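Local coordinates for protein CdiI toxin (Salmonella enterica subsp. enterica serovar Rubislaw str. ATCC 10717, PDB 4ZQU) that neutralises the cognate CdiA-CT toxin as the immunity protein of a contact-dependent growth inhibition system, protecting the bacterial cell that makes it, at residues L32-V37 with V91-E96; L48-M53 with A166-A171; K108-L113 with K138-G143; S119-C124 with T130-R135. One frame throughout, in Å; residues are numbered along the deposited sequence.

Contact 1: L32-V37 with V91-E96; sequences LDPLGV and VERYDE
Arg93, on helix 87-105, reaches across to the loop residue Pro34 and to the backbone of Leu32. The side chain of Arg93 sets out toward the 32-37 segment. CG then lies between the backbone N and the carbonyl carbon (chi1 71°), and Arg93 CG keeps only a loose contact of 4.5 Å with Leu32 CD2. At CD the chain meets two groups. Arg93 CD is 3.7 Å from Leu32 O and equally near the proline ring at CD of Pro34. The chain bends here (chi3 65°), which lays the guanidinium beside the proline. Arg93 NE sits 3.4 Å from Pro34 CG. One face of the guanidinium is thus packed by the proline ring, which is shifted toward the rim of the group rather than centred on it. At the tip, NH1 takes part in a water-mediated link. The water lies at the edge of the guanidinium, in its plane. It accepts from Arg93 NH1 at 3.0 Å and lies 2.6 Å from Leu32 O, to which it probably donates. The stronger partners of the arginine lie outside: NH1 and NH2 bond to the carbonyl oxygens of Leu84 and Asp83. Leu32 CD2 also approaches Arg93 O at 4.0 Å. The loop has its own brace. Asp33 OD1 accepts from Leu35 N at 2.9 Å, and Arg62 forms a salt bridge with the same carboxylate. The arrangement is an Asx turn combined with a type I beta turn, set in a break of strand 30-41 and packed against a helix of the immunity protein.

Contact 2: L48-M53 with A166-A171; sequences LDLGEM and AGLRLA
This is a small, buried apolar contact between two helices, 47-59 and 161-172, carried by Leu50, Leu168 and Arg169. Leu50 supplies both of its methyl groups. Leu50 CD1 meets CD2 of Leu168 at 3.9 Å, and Leu50 CG lies 4.0 Å from the same methyl. The two leucine side chains cross at about a right angle. In each, CG is anti to the backbone N (chi1 174° in Leu50), and each side chain sets out toward the partner helix. The other branch of Leu50 goes to the arginine. Leu50 CD2 is 3.8 Å from Arg169 NE and 4.0 Å from Arg169 CG, and it approaches the guanidinium at the edge, near its plane. Helix 161-172 packs on one face of the antiparallel sheet, and helix 47-59 lies against it. Leu168 also touches Cys120 and Ile122 of strand 118-124 and Ile131 of strand 129-138, so it is wedged between the sheet and helix 47-59, where it meets Val54 as well. Arg169 starts out alongside the partner helix rather than straight at it. A bend at chi2 (-127°) brings its end nearer to Leu50. The charged end has weak polar partners beyond the two segments: a long ion pair from NE to Asp47 OD1 and a weak hydrogen bond from NH1 to Pro43 O. Val45 packs on both Leu50 and Arg169.

Contact 3: K108-L113 with K138-G143; sequences KTKRAL and KLEVWG
The carboxylate of Glu140 is approached by Lys110 and by a tyrosine. Its OE2 is hydrogen-bonded to Tyr94 OH of helix 87-105, which is its strongest polar partner. Lys110 adds a long salt bridge, with Lys110 NZ 3.7 Å from Glu140 OE1. The lysine methylene is nearer than its charge: Lys110 CE lies 3.4 Å from Glu140 OE2. The two side chains cross at about a right angle. The glutamate is extended beyond CG (chi2 -179°), so its carboxylate is held well out from the turn. The lysine bends at chi3 (57°), and its side chain also packs on Val98 and Met102. At the length of this salt bridge the charge attraction is probably modest, and the tyrosine hydroxyl is likely to do more to fix the carboxylate. Glu140 belongs to a type I beta turn from Lys138 to Val141, which links strand 129-138 to the short strand 141-143. The turn is closed by two backbone bonds, Lys138 N to Val141 O and Val141 N to Lys138 O. Strand 141-143 pairs in an antiparallel manner with a strand of the CdiA-CT toxin chain, a beta-augmentation that carries the sheet across the interface. Facing the turn is the weakly bonded start of helix 110-115, with Thr109 as its N-cap; Thr109 OG1 accepts a weak bond of 3.4 Å from Arg111 N. Leu139 packs on this first turn. Leu139 CD2 is 3.7 Å from Arg111 CA and 3.8 Å from Arg111 NH1. The Arg111 chain bends at chi3, and the leucine methyl sits over one face of its guanidinium, toward the rim.

Contact 4: S119-C124 with T130-R135; sequences SCDICC and TISPTR
Strands 118-124 and 129-138 form an antiparallel beta hairpin within the large sheet of the immunity protein, and this contact is their pairing. The strand directions differ by 159°. Asp121 and Ser132 make a hydrogen-bonded pair, with Asp121 N to Ser132 O and Ser132 N to Asp121 O both at 2.8 Å. Cys123 and Thr130 form the next such pair, and Cys123 O accepts from Thr130 N at 2.8 Å. Between them stands the non-hydrogen-bonded pair Ile122 and Ile131. Their side chains lie side by side, pointing the same way, with Ile122 CG1 4.2 Å from Ile131 CG2. This apolar face also holds Cys120 and is covered by helix 161-172 through Leu168 and Ala171. The other face is polar and looks to the partner protein. There Asp121 OD2 makes a salt bridge with Lys70 of the CdiA-CT toxin chain, whose amine also hydrogen-bonds to Pro133 O. Asp121 CB and Ser132 CB are 4.1 Å apart, and Ser132 OG bonds to Asn152. Past Pro133 a side chain takes part in the bonding. Thr134 OG1 lies between its backbone N and carbonyl carbon (chi1 60°). From there Thr134 OG1 donates to Ser119 O at 2.7 Å, tilted 20° from the carbonyl plane.

Overall arrangement
Contact 4 lies nearest the centre of the chain, and contacts 2 and 3 both touch it. Contact 2 is about 12 Å away between centres and packs on one face of the hairpin: Ala171 CB is 3.5 Å from Ile131 CG2. Contact 3 continues the same sheet, with Gly143 O 2.8 Å from Arg135 N in a probable hydrogen bond. Its centre is about 17 Å from that of contact 1, which it meets through Tyr94 and Glu140. Contacts 1 and 2 lie on opposite sides of the chain's centre, about 22 Å apart between centres. The CdiA-CT toxin chain reaches contacts 1, 3 and 4, but does not touch the segments of contact 2.

Contact 1: L32-V37 with V91-E96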
loop_
_atom_site.group_PDB
_atom_site.type_symbol
_atom_site.label_atom_id
_atom_site.label_comp_id
_atom_site.label_asym_id
_atom_site.label_seq_id
_atom_site.Cartn_x
_atom_site.Cartn_y
_atom_site.Cartn_z
ATOM N N LEU B 32 2.986 -1.321 9.345
ATOM C CA LEU B 32 3.860 -1.568 10.486
ATOM C C LEU B 32 3.367 -0.865 11.743
ATOM O O LEU B 32 3.291 0.364 11.794
ATOM C CB LEU B 32 5.287 -1.124 10.160
ATOM C CG LEU B 32 6.354 -1.408 11.217
ATOM C CD1 LEU B 32 6.503 -2.906 11.427
ATOM C CD2 LEU B 32 7.679 -0.778 10.818
ATOM N N ASP B 33 3.017 -1.662 12.746
ATOM C CA ASP B 33 2.502 -1.153 14.011
ATOM C C ASP B 33 3.634 -0.981 15.022
ATOM O O ASP B 33 4.239 -1.963 15.448
ATOM C CB ASP B 33 1.436 -2.108 14.559
ATOM C CG ASP B 33 0.653 -1.525 15.720
ATOM O OD1 ASP B 33 1.060 -0.485 16.273
ATOM O OD2 ASP B 33 -0.376 -2.124 16.090
ATOM N N PRO B 34 3.920 0.271 15.419
ATOM C CA PRO B 34 4.965 0.538 16.415
ATOM C C PRO B 34 4.645 -0.061 17.784
ATOM O O PRO B 34 5.532 -0.168 18.625
ATOM C CB PRO B 34 5.001 2.069 16.485
ATOM C CG PRO B 34 3.666 2.506 15.990
ATOM C CD PRO B 34 3.296 1.514 14.933
ATOM N N LEU B 35 3.391 -0.446 17.998
ATOM C CA LEU B 35 2.987 -1.075 19.249
ATOM C C LEU B 35 2.918 -2.590 19.094
ATOM O O LEU B 35 2.692 -3.315 20.064
ATOM C CB LEU B 35 1.638 -0.530 19.709
ATOM C CG LEU B 35 1.520 0.994 19.747
ATOM C CD1 LEU B 35 0.156 1.398 20.272
ATOM C CD2 LEU B 35 2.631 1.605 20.590
ATOM N N GLY B 36 3.111 -3.060 17.865
ATOM C CA GLY B 36 3.079 -4.480 17.573
ATOM C C GLY B 36 4.384 -5.158 17.942
ATOM O O GLY B 36 5.285 -4.521 18.489
ATOM N N VAL B 37 4.491 -6.449 17.641
ATOM C CA VAL B 37 5.693 -7.206 17.977
ATOM C C VAL B 37 6.444 -7.682 16.737
ATOM O O VAL B 37 5.866 -7.826 15.655
ATOM C CB VAL B 37 5.362 -8.428 18.855
ATOM C CG1 VAL B 37 4.670 -7.986 20.128
ATOM C CG2 VAL B 37 4.495 -9.413 18.091
ATOM N N VAL B 91 6.827 6.943 7.872
ATOM C CA VAL B 91 8.113 6.853 7.191
ATOM C C VAL B 91 9.264 6.729 8.186
ATOM O O VAL B 91 10.206 5.971 7.965
ATOM C CB VAL B 91 8.343 8.078 6.278
ATOM C CG1 VAL B 91 9.776 8.123 5.771
ATOM C CG2 VAL B 91 7.358 8.064 5.117
ATOM N N GLU B 92 9.174 7.457 9.294
ATOM C CA GLU B 92 10.254 7.476 10.277
ATOM C C GLU B 92 10.421 6.150 11.020
ATOM O O GLU B 92 11.546 5.716 11.272
ATOM C CB GLU B 92 10.032 8.606 11.281
ATOM C CG GLU B 92 10.173 9.991 10.679
ATOM C CD GLU B 92 10.339 11.065 11.733
ATOM O OE1 GLU B 92 10.614 10.712 12.899
ATOM O OE2 GLU B 92 10.198 12.261 11.393
ATOM N N ARG B 93 9.308 5.510 11.369
ATOM C CA ARG B 93 9.369 4.232 12.073
ATOM C C ARG B 93 9.781 3.131 11.110
ATOM O O ARG B 93 10.311 2.102 11.521
ATOM C CB ARG B 93 8.030 3.892 12.736
ATOM C CG ARG B 93 6.920 3.531 11.778
ATOM C CD ARG B 93 5.699 3.043 12.533
ATOM N NE ARG B 93 5.102 4.091 13.355
ATOM C CZ ARG B 93 3.982 4.741 13.048
ATOM N NH1 ARG B 93 3.324 4.453 11.935
ATOM N NH2 ARG B 93 3.518 5.679 13.858
ATOM N N TYR B 94 9.535 3.358 9.826
ATOM C CA TYR B 94 10.033 2.469 8.788
ATOM C C TYR B 94 11.549 2.588 8.697
ATOM O O TYR B 94 12.254 1.587 8.591
ATOM C CB TYR B 94 9.391 2.795 7.443
ATOM C CG TYR B 94 10.059 2.118 6.270
ATOM C CD1 TYR B 94 9.915 0.752 6.057
ATOM C CD2 TYR B 94 10.830 2.844 5.370
ATOM C CE1 TYR B 94 10.523 0.128 4.982
ATOM C CE2 TYR B 94 11.442 2.229 4.292
ATOM C CZ TYR B 94 11.285 0.871 4.102
ATOM O OH TYR B 94 11.890 0.253 3.029
ATOM N N ASP B 95 12.045 3.821 8.749
ATOM C CA ASP B 95 13.479 4.075 8.682
ATOM C C ASP B 95 14.200 3.477 9.883
ATOM O O ASP B 95 15.344 3.033 9.773
ATOM C CB ASP B 95 13.757 5.577 8.592
ATOM C CG ASP B 95 13.316 6.174 7.267
ATOM O OD1 ASP B 95 13.277 5.436 6.260
ATOM O OD2 ASP B 95 13.016 7.385 7.232
ATOM N N GLU B 96 13.528 3.466 11.028
ATOM C CA GLU B 96 14.072 2.827 12.221
ATOM C C GLU B 96 14.004 1.311 12.100
ATOM O O GLU B 96 14.898 0.599 12.557
ATOM C CB GLU B 96 13.328 3.294 13.471
ATOM C CG GLU B 96 13.663 4.712 13.870
ATOM C CD GLU B 96 15.151 4.908 14.084
ATOM O OE1 GLU B 96 15.811 3.974 14.589
ATOM O OE2 GLU B 96 15.662 5.995 13.740
HETATM O O HOH W 1 3.536 2.219 9.942
#

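Contact 2: L48-M53 with A166-A171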
loop_
_atom_site.group_PDB
_atom_site.type_symbol
_atom_site.label_atom_id
_atom_site.label_comp_id
_atom_site.label_asym_id
_atom_site.label_seq_id
_atom_site.Cartn_x
_atom_site.Cartn_y
_atom_site.Cartn_z
ATOM N N LEU B 48 6.449 -25.042 13.182
ATOM C CA LEU B 48 5.723 -24.848 14.431
ATOM C C LEU B 48 6.050 -23.479 15.009
ATOM O O LEU B 48 5.153 -22.675 15.264
ATOM C CB LEU B 48 6.068 -25.954 15.436
ATOM C CG LEU B 48 5.185 -26.139 16.678
ATOM C CD1 LEU B 48 5.361 -27.542 17.234
ATOM C CD2 LEU B 48 5.476 -25.112 17.763
ATOM N N ASP B 49 7.340 -23.226 15.222
ATOM C CA ASP B 49 7.801 -21.968 15.802
ATOM C C ASP B 49 7.481 -20.788 14.901
ATOM O O ASP B 49 6.944 -19.778 15.354
ATOM C CB ASP B 49 9.305 -22.021 16.072
ATOM C CG ASP B 49 9.663 -22.990 17.176
ATOM O OD1 ASP B 49 8.784 -23.292 18.010
ATOM O OD2 ASP B 49 10.825 -23.446 17.211
ATOM N N LEU B 50 7.821 -20.925 13.623
ATOM C CA LEU B 50 7.521 -19.904 12.628
ATOM C C LEU B 50 6.032 -19.577 12.604
ATOM O O LEU B 50 5.643 -18.424 12.432
ATOM C CB LEU B 50 7.975 -20.365 11.243
ATOM C CG LEU B 50 7.585 -19.460 10.073
ATOM C CD1 LEU B 50 8.240 -18.093 10.223
ATOM C CD2 LEU B 50 7.949 -20.105 8.743
ATOM N N GLY B 51 5.207 -20.601 12.785
ATOM C CA GLY B 51 3.766 -20.433 12.786
ATOM C C GLY B 51 3.256 -19.776 14.052
ATOM O O GLY B 51 2.270 -19.042 14.026
ATOM N N GLU B 52 3.922 -20.048 15.169
ATOM C CA GLU B 52 3.569 -19.402 16.425
ATOM C C GLU B 52 4.070 -17.963 16.422
ATOM O O GLU B 52 3.509 -17.100 17.096
ATOM C CB GLU B 52 4.142 -20.172 17.616
ATOM C CG GLU B 52 3.452 -21.502 17.876
ATOM C CD GLU B 52 3.904 -22.149 19.167
ATOM O OE1 GLU B 52 4.869 -21.647 19.782
ATOM O OE2 GLU B 52 3.290 -23.158 19.572
ATOM N N MET B 53 5.129 -17.715 15.656
ATOM C CA MET B 53 5.626 -16.360 15.436
ATOM C C MET B 53 4.593 -15.540 14.682
ATOM O O MET B 53 4.356 -14.375 14.994
ATOM C CB MET B 53 6.944 -16.378 14.655
ATOM C CG MET B 53 8.164 -16.770 15.470
ATOM S SD MET B 53 9.590 -17.178 14.441
ATOM C CE MET B 53 9.615 -15.807 13.285
ATOM N N ALA B 166 3.945 -23.718 7.750
ATOM C CA ALA B 166 4.125 -24.459 6.506
ATOM C C ALA B 166 3.524 -23.709 5.321
ATOM O O ALA B 166 4.111 -23.668 4.238
ATOM C CB ALA B 166 3.506 -25.842 6.622
ATOM N N GLY B 167 2.351 -23.121 5.531
ATOM C CA GLY B 167 1.695 -22.348 4.496
ATOM C C GLY B 167 2.487 -21.110 4.126
ATOM O O GLY B 167 2.496 -20.684 2.971
ATOM N N LEU B 168 3.159 -20.534 5.117
ATOM C CA LEU B 168 3.972 -19.345 4.901
ATOM C C LEU B 168 5.140 -19.645 3.971
ATOM O O LEU B 168 5.449 -18.859 3.077
ATOM C CB LEU B 168 4.482 -18.795 6.234
ATOM C CG LEU B 168 5.340 -17.530 6.180
ATOM C CD1 LEU B 168 4.663 -16.449 5.355
ATOM C CD2 LEU B 168 5.616 -17.031 7.586
ATOM N N ARG B 169 5.780 -20.790 4.179
ATOM C CA ARG B 169 6.902 -21.188 3.338
ATOM C C ARG B 169 6.441 -21.489 1.918
ATOM O O ARG B 169 7.177 -21.271 0.956
ATOM C CB ARG B 169 7.615 -22.397 3.937
ATOM C CG ARG B 169 8.211 -22.109 5.300
ATOM C CD ARG B 169 9.677 -22.478 5.338
ATOM N NE ARG B 169 10.299 -22.111 6.605
ATOM C CZ ARG B 169 11.607 -22.168 6.833
ATOM N NH1 ARG B 169 12.428 -22.580 5.875
ATOM N NH2 ARG B 169 12.096 -21.813 8.014
ATOM N N LEU B 170 5.212 -21.982 1.794
ATOM C CA LEU B 170 4.620 -22.230 0.489
ATOM C C LEU B 170 4.429 -20.917 -0.259
ATOM O O LEU B 170 4.608 -20.852 -1.473
ATOM C CB LEU B 170 3.284 -22.961 0.630
ATOM C CG LEU B 170 2.483 -23.165 -0.658
ATOM C CD1 LEU B 170 3.300 -23.926 -1.691
ATOM C CD2 LEU B 170 1.178 -23.886 -0.365
ATOM N N ALA B 171 4.074 -19.871 0.476
ATOM C CA ALA B 171 3.882 -18.558 -0.124
ATOM C C ALA B 171 5.223 -17.910 -0.452
ATOM O O ALA B 171 5.343 -17.183 -1.437
ATOM C CB ALA B 171 3.074 -17.669 0.795
#

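Contact 3: K108-L113 with K138-G143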
loop_
_atom_site.group_PDB
_atom_site.type_symbol
_atom_site.label_atom_id
_atom_site.label_comp_id
_atom_site.label_asym_id
_atom_site.label_seq_id
_atom_site.Cartn_x
_atom_site.Cartn_y
_atom_site.Cartn_z
ATOM N N LYS B 108 25.573 -2.392 6.424
ATOM C CA LYS B 108 26.295 -1.162 6.081
ATOM C C LYS B 108 25.836 -0.571 4.749
ATOM O O LYS B 108 26.501 0.300 4.185
ATOM C CB LYS B 108 27.798 -1.413 6.055
ATOM N N THR B 109 24.697 -1.052 4.258
ATOM C CA THR B 109 24.106 -0.563 3.016
ATOM C C THR B 109 22.683 -1.083 2.841
ATOM O O THR B 109 22.394 -2.256 3.091
ATOM C CB THR B 109 24.956 -0.942 1.777
ATOM O OG1 THR B 109 24.261 -0.567 0.580
ATOM C CG2 THR B 109 25.292 -2.423 1.744
ATOM N N LYS B 110 21.792 -0.192 2.421
ATOM C CA LYS B 110 20.384 -0.528 2.273
ATOM C C LYS B 110 20.158 -1.450 1.091
ATOM O O LYS B 110 19.244 -2.270 1.103
ATOM C CB LYS B 110 19.549 0.743 2.113
ATOM C CG LYS B 110 18.809 1.152 3.370
ATOM C CD LYS B 110 18.247 2.559 3.251
ATOM C CE LYS B 110 17.337 2.698 2.046
ATOM N NZ LYS B 110 16.794 4.082 1.944
ATOM N N ARG B 111 20.999 -1.319 0.072
ATOM C CA ARG B 111 20.797 -2.071 -1.158
ATOM C C ARG B 111 21.086 -3.561 -0.999
ATOM O O ARG B 111 20.499 -4.373 -1.707
ATOM C CB ARG B 111 21.644 -1.486 -2.291
ATOM C CG ARG B 111 21.479 0.016 -2.485
ATOM C CD ARG B 111 22.168 0.481 -3.763
ATOM N NE ARG B 111 22.381 -0.623 -4.699
ATOM C CZ ARG B 111 21.646 -0.848 -5.785
ATOM N NH1 ARG B 111 20.634 -0.046 -6.095
ATOM N NH2 ARG B 111 21.922 -1.882 -6.568
ATOM N N ALA B 112 21.968 -3.922 -0.070
ATOM C CA ALA B 112 22.266 -5.333 0.176
ATOM C C ALA B 112 21.238 -5.946 1.122
ATOM O O ALA B 112 21.016 -7.157 1.106
ATOM C CB ALA B 112 23.672 -5.502 0.737
ATOM N N LEU B 113 20.620 -5.105 1.946
ATOM C CA LEU B 113 19.545 -5.542 2.836
ATOM C C LEU B 113 18.349 -6.059 2.041
ATOM O O LEU B 113 17.873 -7.172 2.264
ATOM C CB LEU B 113 19.103 -4.398 3.755
ATOM C CG LEU B 113 17.852 -4.642 4.609
ATOM C CD1 LEU B 113 18.081 -5.751 5.622
ATOM C CD2 LEU B 113 17.412 -3.366 5.310
ATOM N N LYS B 138 10.666 -3.093 -6.888
ATOM C CA LYS B 138 11.872 -2.317 -6.631
ATOM C C LYS B 138 12.471 -2.801 -5.319
ATOM O O LYS B 138 11.850 -3.600 -4.622
ATOM C CB LYS B 138 11.561 -0.821 -6.577
ATOM C CG LYS B 138 11.089 -0.258 -7.905
ATOM C CD LYS B 138 10.708 1.207 -7.801
ATOM C CE LYS B 138 10.269 1.742 -9.158
ATOM N NZ LYS B 138 9.831 3.163 -9.100
ATOM N N LEU B 139 13.668 -2.326 -4.986
ATOM C CA LEU B 139 14.361 -2.776 -3.780
ATOM C C LEU B 139 13.482 -2.657 -2.539
ATOM O O LEU B 139 13.396 -3.584 -1.738
ATOM C CB LEU B 139 15.655 -1.984 -3.573
ATOM C CG LEU B 139 16.913 -2.473 -4.296
ATOM C CD1 LEU B 139 16.794 -2.304 -5.806
ATOM C CD2 LEU B 139 18.142 -1.749 -3.770
ATOM N N GLU B 140 12.814 -1.520 -2.398
ATOM C CA GLU B 140 11.958 -1.293 -1.243
ATOM C C GLU B 140 10.479 -1.275 -1.616
ATOM O O GLU B 140 9.655 -0.741 -0.875
ATOM C CB GLU B 140 12.338 0.017 -0.555
ATOM C CG GLU B 140 13.711 -0.010 0.091
ATOM C CD GLU B 140 14.055 1.289 0.784
ATOM O OE1 GLU B 140 14.106 2.335 0.102
ATOM O OE2 GLU B 140 14.275 1.266 2.013
ATOM N N VAL B 141 10.147 -1.856 -2.767
ATOM C CA VAL B 141 8.761 -1.901 -3.224
ATOM C C VAL B 141 8.360 -3.292 -3.713
ATOM O O VAL B 141 8.935 -3.813 -4.667
ATOM C CB VAL B 141 8.500 -0.892 -4.364
ATOM C CG1 VAL B 141 7.042 -0.941 -4.784
ATOM C CG2 VAL B 141 8.882 0.519 -3.943
ATOM N N TRP B 142 7.371 -3.885 -3.051
ATOM C CA TRP B 142 6.797 -5.154 -3.493
ATOM C C TRP B 142 5.391 -4.928 -4.038
ATOM O O TRP B 142 4.779 -3.892 -3.781
ATOM C CB TRP B 142 6.759 -6.168 -2.351
ATOM C CG TRP B 142 8.105 -6.530 -1.809
ATOM C CD1 TRP B 142 8.837 -7.641 -2.107
ATOM C CD2 TRP B 142 8.881 -5.779 -0.865
ATOM N NE1 TRP B 142 10.018 -7.631 -1.406
ATOM C CE2 TRP B 142 10.071 -6.497 -0.638
ATOM C CE3 TRP B 142 8.683 -4.569 -0.190
ATOM C CZ2 TRP B 142 11.062 -6.044 0.234
ATOM C CZ3 TRP B 142 9.667 -4.122 0.674
ATOM C CH2 TRP B 142 10.841 -4.857 0.878
ATOM N N GLY B 143 4.878 -5.894 -4.793
ATOM C CA GLY B 143 3.578 -5.734 -5.415
ATOM C C GLY B 143 2.977 -7.001 -5.986
ATOM O O GLY B 143 3.354 -8.105 -5.599
#

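Contact 4: S119-C124 with T130-R135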
loop_
_atom_site.group_PDB
_atom_site.type_symbol
_atom_site.label_atom_id
_atom_site.label_comp_id
_atom_site.label_asym_id
_atom_site.label_seq_id
_atom_site.Cartn_x
_atom_site.Cartn_y
_atom_site.Cartn_z
ATOM N N SER B 119 8.724 -10.728 0.177
ATOM C CA SER B 119 7.722 -10.260 1.132
ATOM C C SER B 119 6.387 -10.981 0.986
ATOM O O SER B 119 5.874 -11.145 -0.121
ATOM C CB SER B 119 7.507 -8.753 0.982
ATOM O OG SER B 119 6.550 -8.280 1.915
ATOM N N CYS B 120 5.825 -11.401 2.118
ATOM C CA CYS B 120 4.514 -12.044 2.143
ATOM C C CYS B 120 3.557 -11.316 3.087
ATOM O O CYS B 120 3.923 -10.962 4.207
ATOM C CB CYS B 120 4.638 -13.512 2.560
ATOM S SG CYS B 120 5.435 -14.569 1.338
ATOM N N ASP B 121 2.332 -11.099 2.621
ATOM C CA ASP B 121 1.301 -10.449 3.419
ATOM C C ASP B 121 0.456 -11.478 4.159
ATOM O O ASP B 121 0.067 -12.490 3.586
ATOM C CB ASP B 121 0.401 -9.590 2.532
ATOM C CG ASP B 121 1.186 -8.701 1.593
ATOM O OD1 ASP B 121 2.185 -8.095 2.038
ATOM O OD2 ASP B 121 0.807 -8.614 0.406
ATOM N N ILE B 122 0.169 -11.216 5.429
ATOM C CA ILE B 122 -0.710 -12.085 6.203
ATOM C C ILE B 122 -1.922 -11.304 6.711
ATOM O O ILE B 122 -1.778 -10.239 7.309
ATOM C CB ILE B 122 0.024 -12.734 7.401
ATOM C CG1 ILE B 122 0.956 -13.852 6.931
ATOM C CG2 ILE B 122 -0.970 -13.309 8.393
ATOM C CD1 ILE B 122 2.303 -13.383 6.458
ATOM N N CYS B 123 -3.114 -11.833 6.447
ATOM C CA CYS B 123 -4.356 -11.268 6.961
ATOM C C CYS B 123 -5.218 -12.386 7.544
ATOM O O CYS B 123 -5.214 -13.502 7.035
ATOM C CB CYS B 123 -5.114 -10.526 5.859
ATOM S SG CYS B 123 -6.683 -9.814 6.385
ATOM N N CYS B 124 -5.949 -12.091 8.613
ATOM C CA CYS B 124 -6.768 -13.107 9.262
ATOM C C CYS B 124 -8.092 -12.531 9.741
ATOM O O CYS B 124 -8.131 -11.472 10.355
ATOM C CB CYS B 124 -6.011 -13.734 10.439
ATOM S SG CYS B 124 -6.984 -14.856 11.471
ATOM N N THR B 130 -5.191 -15.628 5.158
ATOM C CA THR B 130 -4.674 -15.438 3.810
ATOM C C THR B 130 -3.204 -15.024 3.811
ATOM O O THR B 130 -2.836 -13.995 4.381
ATOM C CB THR B 130 -5.488 -14.382 3.039
ATOM O OG1 THR B 130 -6.875 -14.740 3.057
ATOM C CG2 THR B 130 -5.011 -14.291 1.598
ATOM N N ILE B 131 -2.374 -15.836 3.166
ATOM C CA ILE B 131 -0.958 -15.533 3.012
ATOM C C ILE B 131 -0.675 -15.222 1.545
ATOM O O ILE B 131 -0.819 -16.087 0.677
ATOM C CB ILE B 131 -0.069 -16.696 3.497
ATOM C CG1 ILE B 131 -0.555 -17.199 4.861
ATOM C CG2 ILE B 131 1.385 -16.260 3.569
ATOM C CD1 ILE B 131 0.281 -18.322 5.436
ATOM N N SER B 132 -0.281 -13.981 1.275
ATOM C CA SER B 132 -0.180 -13.491 -0.094
ATOM C C SER B 132 1.258 -13.176 -0.497
ATOM O O SER B 132 1.904 -12.325 0.108
ATOM C CB SER B 132 -1.055 -12.247 -0.271
ATOM O OG SER B 132 -1.055 -11.802 -1.617
ATOM N N PRO B 133 1.760 -13.863 -1.534
ATOM C CA PRO B 133 3.103 -13.586 -2.049
ATOM C C PRO B 133 3.142 -12.286 -2.855
ATOM O O PRO B 133 2.093 -11.748 -3.214
ATOM C CB PRO B 133 3.390 -14.798 -2.935
ATOM C CG PRO B 133 2.042 -15.223 -3.416
ATOM C CD PRO B 133 1.085 -14.934 -2.289
ATOM N N THR B 134 4.344 -11.787 -3.127
ATOM C CA THR B 134 4.505 -10.548 -3.881
ATOM C C THR B 134 5.549 -10.689 -4.980
ATOM O O THR B 134 6.294 -11.667 -5.025
ATOM C CB THR B 134 4.924 -9.371 -2.975
ATOM O OG1 THR B 134 6.171 -9.675 -2.336
ATOM C CG2 THR B 134 3.869 -9.100 -1.917
ATOM N N ARG B 135 5.593 -9.703 -5.870
ATOM C CA ARG B 135 6.693 -9.581 -6.818
ATOM C C ARG B 135 7.576 -8.417 -6.388
ATOM O O ARG B 135 7.121 -7.275 -6.320
ATOM C CB ARG B 135 6.186 -9.372 -8.247
ATOM C CG ARG B 135 7.300 -9.099 -9.253
ATOM C CD ARG B 135 6.861 -9.348 -10.688
ATOM N NE ARG B 135 5.488 -8.921 -10.937
ATOM C CZ ARG B 135 4.683 -9.482 -11.833
ATOM N NH1 ARG B 135 5.112 -10.506 -12.558
ATOM N NH2 ARG B 135 3.448 -9.025 -11.997
#